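Local coordinates for homoprotocatechuate 2,3-dioxygenase (Brevibacterium fuscum, PDB 4Z6M), which probably opens the aromatic ring of homoprotocatechuate by inserting both atoms of dioxygen, using a single bound iron(II) ion, at residues I15-L23 with V151-V159; H214-I225 with H264-D272. The protein carries 1 engineered substitution. All blocks are in the same frame, centred on the assembly; numbering follows the deposited sequence.

Contact 1 (I15-L23 with V151-V159); sequences ILRCAYAEL and VRLDHFNQV. With FE2 (Fe (II) ion), chain E.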
loop_
_atom_site.group_PDB
_atom_site.type_symbol
_atom_site.label_atom_id
_atom_site.label_comp_id
_atom_site.label_asym_id
_atom_site.label_seq_id
_atom_site.Cartn_x
_atom_site.Cartn_y
_atom_site.Cartn_z
ATOM N N ILE A 15 27.078 -22.136 -0.356
ATOM C CA ILE A 15 26.609 -20.957 0.357
ATOM C C ILE A 15 25.093 -20.828 0.168
ATOM O O ILE A 15 24.592 -20.833 -0.965
ATOM C CB ILE A 15 27.325 -19.696 -0.138
ATOM C CG1 ILE A 15 28.837 -19.779 0.156
ATOM C CG2 ILE A 15 26.699 -18.438 0.453
ATOM C CD1 ILE A 15 29.668 -18.884 -0.753
ATOM N N LEU A 16 24.374 -20.664 1.275
ATOM C CA LEU A 16 22.924 -20.451 1.220
ATOM C C LEU A 16 22.533 -19.009 0.891
ATOM O O LEU A 16 21.646 -18.772 0.061
ATOM C CB LEU A 16 22.302 -20.837 2.553
ATOM C CG LEU A 16 22.448 -22.279 3.018
ATOM C CD1 LEU A 16 22.033 -22.386 4.482
ATOM C CD2 LEU A 16 21.615 -23.192 2.113
ATOM N N ARG A 17 23.131 -18.057 1.600
ATOM C CA ARG A 17 22.640 -16.678 1.635
ATOM C C ARG A 17 23.566 -15.845 2.474
ATOM O O ARG A 17 24.273 -16.367 3.347
ATOM C CB ARG A 17 21.227 -16.564 2.226
ATOM C CG ARG A 17 21.085 -17.181 3.618
ATOM C CD ARG A 17 19.842 -16.662 4.301
ATOM N NE ARG A 17 19.556 -17.301 5.584
ATOM C CZ ARG A 17 19.009 -16.678 6.627
ATOM N NH1 ARG A 17 18.728 -17.355 7.732
ATOM N NH2 ARG A 17 18.725 -15.390 6.571
ATOM N N CYS A 18 23.501 -14.539 2.274
ATOM C CA CYS A 18 23.963 -13.619 3.300
ATOM C C CYS A 18 23.178 -13.832 4.584
ATOM O O CYS A 18 21.990 -14.153 4.560
ATOM C CB CYS A 18 23.865 -12.173 2.843
ATOM S SG CYS A 18 22.210 -11.556 2.539
ATOM N N ALA A 19 23.860 -13.698 5.708
ATOM C CA ALA A 19 23.221 -14.001 7.003
ATOM C C ALA A 19 23.337 -12.910 8.052
ATOM O O ALA A 19 22.363 -12.618 8.738
ATOM C CB ALA A 19 23.741 -15.298 7.574
ATOM N N TYR A 20 24.529 -12.335 8.234
ATOM C CA TYR A 20 24.650 -11.199 9.152
ATOM C C TYR A 20 25.905 -10.426 8.841
ATOM O O TYR A 20 26.819 -10.954 8.207
ATOM C CB TYR A 20 24.625 -11.636 10.647
ATOM C CG TYR A 20 25.918 -12.244 11.185
ATOM C CD1 TYR A 20 26.136 -13.610 11.140
ATOM C CD2 TYR A 20 26.894 -11.445 11.770
ATOM C CE1 TYR A 20 27.306 -14.176 11.646
ATOM C CE2 TYR A 20 28.062 -12.004 12.268
ATOM C CZ TYR A 20 28.277 -13.359 12.189
ATOM O OH TYR A 20 29.463 -13.867 12.692
ATOM N N ALA A 21 25.931 -9.172 9.293
ATOM C CA ALA A 21 27.169 -8.401 9.338
ATOM C C ALA A 21 27.494 -8.050 10.783
ATOM O O ALA A 21 26.605 -7.789 11.578
ATOM C CB ALA A 21 27.088 -7.138 8.506
ATOM N N GLU A 22 28.792 -7.992 11.080
ATOM C CA GLU A 22 29.295 -7.425 12.333
ATOM C C GLU A 22 29.951 -6.085 12.001
ATOM O O GLU A 22 30.932 -6.043 11.238
ATOM C CB GLU A 22 30.307 -8.375 12.999
ATOM C CG GLU A 22 30.766 -7.838 14.344
ATOM C CD GLU A 22 31.760 -8.712 15.082
ATOM O OE1 GLU A 22 32.249 -9.728 14.523
ATOM O OE2 GLU A 22 32.016 -8.390 16.276
ATOM N N LEU A 23 29.358 -5.008 12.512
ATOM C CA LEU A 23 29.850 -3.653 12.366
ATOM C C LEU A 23 30.455 -3.180 13.669
ATOM O O LEU A 23 29.823 -3.287 14.717
ATOM C CB LEU A 23 28.721 -2.702 11.959
ATOM C CG LEU A 23 28.008 -2.995 10.634
ATOM C CD1 LEU A 23 26.881 -1.990 10.447
ATOM C CD2 LEU A 23 28.950 -2.953 9.446
ATOM N N VAL A 151 12.092 -6.600 7.515
ATOM C CA VAL A 151 11.613 -7.985 7.599
ATOM C C VAL A 151 12.666 -9.056 7.324
ATOM O O VAL A 151 12.550 -10.155 7.854
ATOM C CB VAL A 151 10.356 -8.196 6.722
ATOM C CG1 VAL A 151 9.267 -7.215 7.124
ATOM C CG2 VAL A 151 10.649 -8.076 5.243
ATOM N N ARG A 152 13.693 -8.726 6.530
ATOM C CA ARG A 152 14.761 -9.673 6.193
ATOM C C ARG A 152 16.056 -8.908 6.019
ATOM O O ARG A 152 16.031 -7.722 5.669
ATOM C CB ARG A 152 14.483 -10.410 4.884
ATOM C CG ARG A 152 13.355 -11.421 4.929
ATOM C CD ARG A 152 13.265 -12.179 3.615
ATOM N NE ARG A 152 12.857 -11.286 2.534
ATOM C CZ ARG A 152 11.605 -10.900 2.313
ATOM N NH1 ARG A 152 10.620 -11.348 3.084
ATOM N NH2 ARG A 152 11.326 -10.078 1.305
ATOM N N LEU A 153 17.181 -9.584 6.229
ATOM C CA LEU A 153 18.435 -9.143 5.642
ATOM C C LEU A 153 18.432 -9.535 4.174
ATOM O O LEU A 153 18.194 -10.709 3.859
ATOM C CB LEU A 153 19.605 -9.830 6.338
ATOM C CG LEU A 153 20.975 -9.462 5.764
ATOM C CD1 LEU A 153 21.297 -8.012 6.030
ATOM C CD2 LEU A 153 22.034 -10.381 6.324
ATOM N N ASP A 154 18.757 -8.607 3.289
ATOM C CA ASP A 154 18.784 -8.945 1.863
ATOM C C ASP A 154 20.159 -9.122 1.226
ATOM O O ASP A 154 20.364 -10.115 0.503
ATOM C CB ASP A 154 17.990 -7.963 1.031
ATOM C CG ASP A 154 17.771 -8.499 -0.383
ATOM O OD1 ASP A 154 16.920 -9.401 -0.563
ATOM O OD2 ASP A 154 18.508 -8.075 -1.293
ATOM N N HIS A 155 21.097 -8.204 1.456
ATOM C CA HIS A 155 22.378 -8.312 0.795
ATOM C C HIS A 155 23.426 -7.391 1.397
ATOM O O HIS A 155 23.124 -6.499 2.195
ATOM C CB HIS A 155 22.248 -8.000 -0.721
ATOM C CG HIS A 155 21.824 -6.594 -1.062
ATOM N ND1 HIS A 155 20.509 -6.245 -1.274
ATOM C CD2 HIS A 155 22.547 -5.479 -1.329
ATOM C CE1 HIS A 155 20.447 -4.972 -1.633
ATOM N NE2 HIS A 155 21.674 -4.486 -1.676
ATOM N N PHE A 156 24.666 -7.615 0.973
ATOM C CA PHE A 156 25.774 -6.708 1.174
ATOM C C PHE A 156 26.158 -6.077 -0.148
ATOM O O PHE A 156 25.846 -6.602 -1.219
ATOM C CB PHE A 156 27.008 -7.469 1.696
ATOM C CG PHE A 156 26.726 -8.393 2.863
ATOM C CD1 PHE A 156 26.122 -7.926 4.034
ATOM C CD2 PHE A 156 27.082 -9.734 2.789
ATOM C CE1 PHE A 156 25.918 -8.778 5.100
ATOM C CE2 PHE A 156 26.870 -10.584 3.856
ATOM C CZ PHE A 156 26.283 -10.102 4.993
ATOM N N ASN A 157 26.902 -4.976 -0.078
ATOM C CA ASN A 157 27.486 -4.382 -1.276
ATOM C C ASN A 157 28.893 -3.890 -0.924
ATOM O O ASN A 157 29.060 -3.170 0.056
ATOM C CB ASN A 157 26.596 -3.251 -1.801
ATOM C CG ASN A 157 27.067 -2.702 -3.133
ATOM O OD1 ASN A 157 28.196 -2.239 -3.265
ATOM N ND2 ASN A 157 26.187 -2.756 -4.142
ATOM N N GLN A 158 29.874 -4.344 -1.703
ATOM C CA GLN A 158 31.314 -4.137 -1.469
ATOM C C GLN A 158 31.895 -3.191 -2.506
ATOM O O GLN A 158 31.619 -3.336 -3.697
ATOM C CB GLN A 158 32.005 -5.478 -1.611
ATOM C CG GLN A 158 31.479 -6.553 -0.681
ATOM C CD GLN A 158 32.043 -7.915 -0.968
ATOM O OE1 GLN A 158 31.336 -8.909 -1.021
ATOM N NE2 GLN A 158 33.344 -7.967 -1.164
ATOM N N VAL A 159 32.729 -2.255 -2.077
ATOM C CA VAL A 159 33.485 -1.431 -3.007
ATOM C C VAL A 159 34.862 -2.062 -3.234
ATOM O O VAL A 159 35.600 -2.336 -2.283
ATOM C CB VAL A 159 33.670 0.013 -2.493
ATOM C CG1 VAL A 159 34.293 0.872 -3.579
ATOM C CG2 VAL A 159 32.381 0.644 -1.989
HETATM FE FE FE2 E . 22.110 -2.560 -2.683
HETATM O O HOH W 1 19.238 -13.309 4.363
HETATM O O HOH W 2 23.435 -3.653 -3.990
HETATM O O HOH W 3 20.402 -2.793 -3.981
HETATM O O HOH W 4 22.520 -0.809 -3.967
#
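C18 and F156 carry the apolar part of this contact. CB of C18 lies 3.5 Å from CE2 of F156. Its SG stands above the face of the F156 ring at a distance, 5.1 Å from the ring centroid, as a sulfur-aromatic contact. The C18 torsion (chi1 65°) sets SG between the backbone N and the carbonyl carbon, where it also reaches the 152-159 backbone, 3.1 Å from O of D154. The far end of the F156 ring meets strand 15-23, with CZ 3.4 Å from O of Y20 and CE1 beside CB of A21. At the other end, the CD2 branch of L153 touches SG of C18 and rests 3.3 Å from O of A19.

The polar link between the strands is water-mediated. One water donates to O of C18 and to O of L153 and accepts from NH2 of R17. R17 also forms salt bridges with E58 and with D277 of the second subunit.

H155 turns away from strand 15-23 and binds iron(II) through NE2 at 2.2 Å. Its ND1 donates to the anti lone pair of D154 OD2 at 2.7 Å, nearly straight (168°) and close to the ring plane. D154 and H155 form a classic beta bulge facing A216.

The strands cross at 93° in two different sheets, so this is face packing between the two glyoxalase-family modules. Apolar side chains carry most of the contact, and a water bridges carbonyls at its margin. The D154 bond, with the iron at NE2, holds the H155 ring in its rotation and probably makes it a more electron-rich ligand.

Contact 2 (H214-I225 with H264-D272); sequences HVAFSTHEKHNI and HRIEIYTQD. With FE2 (Fe (II) ion), chain E.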
loop_
_atom_site.group_PDB
_atom_site.type_symbol
_atom_site.label_atom_id
_atom_site.label_comp_id
_atom_site.label_asym_id
_atom_site.label_seq_id
_atom_site.Cartn_x
_atom_site.Cartn_y
_atom_site.Cartn_z
ATOM N N HIS A 214 27.340 -0.921 1.601
ATOM C CA HIS A 214 26.141 -0.959 2.457
ATOM C C HIS A 214 25.757 -2.344 2.857
ATOM O O HIS A 214 26.250 -3.330 2.295
ATOM C CB HIS A 214 24.950 -0.256 1.793
ATOM C CG HIS A 214 24.562 -0.780 0.441
ATOM N ND1 HIS A 214 25.048 -0.244 -0.732
ATOM C CD2 HIS A 214 23.665 -1.717 0.073
ATOM C CE1 HIS A 214 24.468 -0.847 -1.764
ATOM N NE2 HIS A 214 23.650 -1.766 -1.296
ATOM N N VAL A 215 24.865 -2.399 3.858
ATOM C CA VAL A 215 24.094 -3.585 4.190
ATOM C C VAL A 215 22.649 -3.229 3.878
ATOM O O VAL A 215 22.208 -2.131 4.214
ATOM C CB VAL A 215 24.242 -3.904 5.699
ATOM C CG1 VAL A 215 23.421 -5.122 6.072
ATOM C CG2 VAL A 215 25.703 -4.102 6.058
ATOM N N ALA A 216 21.912 -4.165 3.280
ATOM C CA ALA A 216 20.527 -3.941 2.889
ATOM C C ALA A 216 19.555 -4.845 3.614
ATOM O O ALA A 216 19.773 -6.058 3.687
ATOM C CB ALA A 216 20.363 -4.164 1.393
ATOM N N PHE A 217 18.477 -4.220 4.110
ATOM C CA PHE A 217 17.353 -4.920 4.697
ATOM C C PHE A 217 16.114 -4.715 3.840
ATOM O O PHE A 217 15.936 -3.667 3.240
ATOM C CB PHE A 217 17.058 -4.397 6.094
ATOM C CG PHE A 217 18.092 -4.774 7.105
ATOM C CD1 PHE A 217 19.194 -3.951 7.322
ATOM C CD2 PHE A 217 17.952 -5.941 7.852
ATOM C CE1 PHE A 217 20.148 -4.304 8.248
ATOM C CE2 PHE A 217 18.912 -6.290 8.783
ATOM C CZ PHE A 217 20.007 -5.470 8.966
ATOM N N SER A 218 15.246 -5.725 3.820
ATOM C CA SER A 218 13.969 -5.687 3.092
ATOM C C SER A 218 12.830 -5.182 3.959
ATOM O O SER A 218 12.845 -5.359 5.170
ATOM C CB SER A 218 13.567 -7.081 2.599
ATOM O OG SER A 218 14.561 -7.686 1.800
ATOM N N THR A 219 11.816 -4.612 3.312
ATOM C CA THR A 219 10.493 -4.444 3.897
ATOM C C THR A 219 9.491 -5.270 3.081
ATOM O O THR A 219 9.800 -5.767 1.994
ATOM C CB THR A 219 10.026 -2.977 3.828
ATOM O OG1 THR A 219 9.998 -2.561 2.451
ATOM C CG2 THR A 219 10.937 -2.063 4.644
ATOM N N HIS A 220 8.271 -5.380 3.590
ATOM C CA HIS A 220 7.196 -6.016 2.847
ATOM C C HIS A 220 6.755 -5.176 1.662
ATOM O O HIS A 220 6.596 -5.695 0.551
ATOM C CB HIS A 220 5.985 -6.271 3.759
ATOM C CG HIS A 220 6.174 -7.399 4.711
ATOM N ND1 HIS A 220 5.862 -7.286 6.051
ATOM C CD2 HIS A 220 6.636 -8.656 4.523
ATOM C CE1 HIS A 220 6.124 -8.432 6.650
ATOM N NE2 HIS A 220 6.590 -9.280 5.746
ATOM N N GLU A 221 6.534 -3.890 1.911
ATOM C CA GLU A 221 5.871 -3.030 0.940
ATOM C C GLU A 221 6.580 -1.693 0.805
ATOM O O GLU A 221 7.414 -1.304 1.620
ATOM C CB GLU A 221 4.372 -2.858 1.286
ATOM C CG GLU A 221 3.630 -4.198 1.245
ATOM C CD GLU A 221 2.130 -4.142 1.136
ATOM O OE1 GLU A 221 1.548 -3.074 1.391
ATOM O OE2 GLU A 221 1.522 -5.169 0.801
ATOM N N LYS A 222 6.253 -1.013 -0.277
ATOM C CA LYS A 222 6.872 0.254 -0.576
ATOM C C LYS A 222 6.527 1.308 0.505
ATOM O O LYS A 222 7.388 2.107 0.889
ATOM C CB LYS A 222 6.525 0.695 -2.006
ATOM C CG LYS A 222 7.057 -0.279 -3.065
ATOM C CD LYS A 222 6.740 0.104 -4.509
ATOM C CE LYS A 222 5.313 -0.207 -4.903
ATOM N NZ LYS A 222 5.037 -1.654 -5.136
ATOM N N HIS A 223 5.310 1.269 1.034
ATOM C CA HIS A 223 4.926 2.265 2.022
ATOM C C HIS A 223 5.742 2.132 3.296
ATOM O O HIS A 223 5.897 3.110 4.022
ATOM C CB HIS A 223 3.436 2.179 2.344
ATOM C CG HIS A 223 3.014 0.885 2.944
ATOM N ND1 HIS A 223 3.148 0.588 4.282
ATOM C CD2 HIS A 223 2.429 -0.197 2.375
ATOM C CE1 HIS A 223 2.674 -0.629 4.508
ATOM N NE2 HIS A 223 2.256 -1.128 3.362
ATOM N N ASN A 224 6.319 0.960 3.555
ATOM C CA ASN A 224 7.160 0.803 4.746
ATOM C C ASN A 224 8.437 1.623 4.603
ATOM O O ASN A 224 8.934 2.195 5.572
ATOM C CB ASN A 224 7.472 -0.660 4.990
ATOM C CG ASN A 224 6.234 -1.490 5.198
ATOM O OD1 ASN A 224 5.852 -2.280 4.344
ATOM N ND2 ASN A 224 5.608 -1.320 6.346
ATOM N N ILE A 225 8.968 1.687 3.378
ATOM C CA ILE A 225 10.167 2.505 3.091
ATOM C C ILE A 225 9.825 3.989 3.171
ATOM O O ILE A 225 10.582 4.776 3.756
ATOM C CB ILE A 225 10.777 2.102 1.744
ATOM C CG1 ILE A 225 11.347 0.671 1.862
ATOM C CG2 ILE A 225 11.843 3.105 1.306
ATOM C CD1 ILE A 225 11.869 0.076 0.586
ATOM N N HIS A 264 27.997 4.374 8.547
ATOM C CA HIS A 264 27.706 3.117 7.845
ATOM C C HIS A 264 26.385 3.301 7.088
ATOM O O HIS A 264 25.395 3.756 7.652
ATOM C CB HIS A 264 27.586 1.914 8.752
ATOM C CG HIS A 264 28.808 1.610 9.550
ATOM N ND1 HIS A 264 30.062 1.447 8.994
ATOM C CD2 HIS A 264 28.949 1.400 10.873
ATOM C CE1 HIS A 264 30.921 1.143 9.958
ATOM N NE2 HIS A 264 30.259 1.090 11.104
ATOM N N ARG A 265 26.384 2.936 5.808
ATOM C CA ARG A 265 25.205 3.071 4.954
ATOM C C ARG A 265 24.341 1.835 5.014
ATOM O O ARG A 265 24.819 0.705 4.868
ATOM C CB ARG A 265 25.685 3.331 3.533
ATOM C CG ARG A 265 24.589 3.501 2.499
ATOM C CD ARG A 265 25.145 3.642 1.094
ATOM N NE ARG A 265 25.872 4.889 0.866
ATOM C CZ ARG A 265 27.198 5.024 0.766
ATOM N NH1 ARG A 265 28.017 3.993 0.932
ATOM N NH2 ARG A 265 27.701 6.224 0.485
ATOM N N ILE A 266 23.047 2.074 5.224
ATOM C CA ILE A 266 22.048 1.012 5.236
ATOM C C ILE A 266 21.084 1.284 4.080
ATOM O O ILE A 266 20.587 2.411 3.933
ATOM C CB ILE A 266 21.268 0.988 6.564
ATOM C CG1 ILE A 266 22.260 0.846 7.738
ATOM C CG2 ILE A 266 20.241 -0.126 6.566
ATOM C CD1 ILE A 266 23.047 -0.436 7.771
ATOM N N GLU A 267 20.846 0.262 3.265
ATOM C CA GLU A 267 19.806 0.313 2.244
ATOM C C GLU A 267 18.565 -0.383 2.792
ATOM O O GLU A 267 18.654 -1.439 3.436
ATOM C CB GLU A 267 20.264 -0.379 0.964
ATOM C CG GLU A 267 19.307 -0.220 -0.198
ATOM C CD GLU A 267 19.748 -0.908 -1.459
ATOM O OE1 GLU A 267 20.793 -1.580 -1.441
ATOM O OE2 GLU A 267 19.017 -0.795 -2.484
ATOM N N ILE A 268 17.410 0.184 2.463
ATOM C CA ILE A 268 16.125 -0.465 2.651
ATOM C C ILE A 268 15.573 -0.768 1.260
ATOM O O ILE A 268 15.718 0.040 0.371
ATOM C CB ILE A 268 15.134 0.417 3.450
ATOM C CG1 ILE A 268 15.814 1.230 4.584
ATOM C CG2 ILE A 268 13.992 -0.476 3.919
ATOM C CD1 ILE A 268 16.397 0.383 5.664
ATOM N N TYR A 269 15.015 -1.960 1.067
ATOM C CA TYR A 269 14.883 -2.562 -0.236
ATOM C C TYR A 269 13.623 -3.408 -0.293
ATOM O O TYR A 269 13.282 -4.103 0.678
ATOM C CB TYR A 269 16.094 -3.464 -0.421
ATOM C CG TYR A 269 16.348 -4.199 -1.703
ATOM C CD1 TYR A 269 17.113 -3.629 -2.712
ATOM C CD2 TYR A 269 15.939 -5.504 -1.843
ATOM C CE1 TYR A 269 17.452 -4.367 -3.835
ATOM C CE2 TYR A 269 16.269 -6.241 -2.966
ATOM C CZ TYR A 269 17.037 -5.663 -3.963
ATOM O OH TYR A 269 17.425 -6.384 -5.065
ATOM N N THR A 270 12.911 -3.406 -1.409
ATOM C CA THR A 270 11.798 -4.367 -1.542
ATOM C C THR A 270 11.473 -4.654 -2.995
ATOM O O THR A 270 11.642 -3.794 -3.848
ATOM C CB THR A 270 10.531 -3.906 -0.778
ATOM O OG1 THR A 270 9.592 -4.997 -0.680
ATOM C CG2 THR A 270 9.854 -2.702 -1.433
ATOM N N GLN A 271 11.008 -5.880 -3.245
ATOM C CA GLN A 271 10.300 -6.247 -4.484
ATOM C C GLN A 271 11.182 -6.331 -5.720
ATOM O O GLN A 271 10.794 -5.954 -6.818
ATOM C CB GLN A 271 9.066 -5.383 -4.701
ATOM C CG GLN A 271 8.015 -5.711 -3.652
ATOM C CD GLN A 271 6.928 -4.662 -3.521
ATOM O OE1 GLN A 271 6.538 -4.030 -4.498
ATOM N NE2 GLN A 271 6.418 -4.491 -2.319
ATOM N N ASP A 272 12.365 -6.914 -5.547
ATOM C CA ASP A 272 13.098 -7.467 -6.687
ATOM C C ASP A 272 12.471 -8.804 -7.116
ATOM O O ASP A 272 11.384 -9.163 -6.655
ATOM C CB ASP A 272 14.592 -7.543 -6.379
ATOM C CG ASP A 272 14.966 -8.597 -5.337
ATOM O OD1 ASP A 272 14.070 -9.133 -4.658
ATOM O OD2 ASP A 272 16.196 -8.829 -5.188
HETATM FE FE FE2 E . 22.110 -2.560 -2.683
HETATM O O HOH W 3 20.402 -2.793 -3.981
HETATM O O HOH W 2 23.435 -3.653 -3.990
HETATM O O HOH W 4 22.520 -0.809 -3.967
#
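H214 and E267 meet at the iron(II) ion, each supplying one ligand. They sit on neighbouring parallel strands of a glyoxalase-family beta sheet and belong to the facial triad of two histidines and one carboxylate, which H155 completes. NE2 of H214 binds the metal at 2.2 Å and OE1 of E267 at 2.1 Å. The imidazole and carboxylate planes stand 80° apart. The two ligand atoms are close because they share the metal, not through a hydrogen bond. E267 reaches the ion with CG anti to its backbone N (chi1 -173°) and an extended chain. Its OE2 bonds to H248 and weakly accepts from a metal-bound water.

The strand pairing sets these ligands. V215 N bonds to R265 O, E267 N to V215 O at 2.9 Å, and F217 N to E267 O. A216 pairs with E267, and their CB atoms pack on the metal face. On the other face, CG2 of I266 lies at the ring edge of F217.

Beyond the strands, the turn into helix 222-234 is tied back. T270 OG1 donates to T219 O at 2.8 Å from above the carbonyl plane. CG1 of I225 packs 3.5 Å from CG2 of I268, and CG2 of T219 meets the same methyl. E221 of the second subunit pairs with both K222 and Q271, so this end lies at a subunit interface. The Q271 amide bridges two residues: NE2 donates to H220 O in the amide plane, and OE1 accepts from K222 NZ at 2.9 Å on a lone pair.

In the fold
Both segments of contact 1 come before those of contact 2 along the chain, and their centres are about 12 Å apart. Strands 152-160, 211-218 and 265-270 are consecutive in one mixed sheet, while strand 15-25 belongs to the other large sheet. Contact 1 therefore joins the two sheets, and contact 2 pairs two strands of the sheet that holds 152-160 and adds the start of helix 222-234. They meet directly: D154 N probably bonds to A216 O at 2.8 Å, and V151 N probably to S218 O. Each supplies part of the iron site, one ligand from 151-159 and two from contact 2. Three adjacent strands thus hold the iron, and both contacts touch the second subunit.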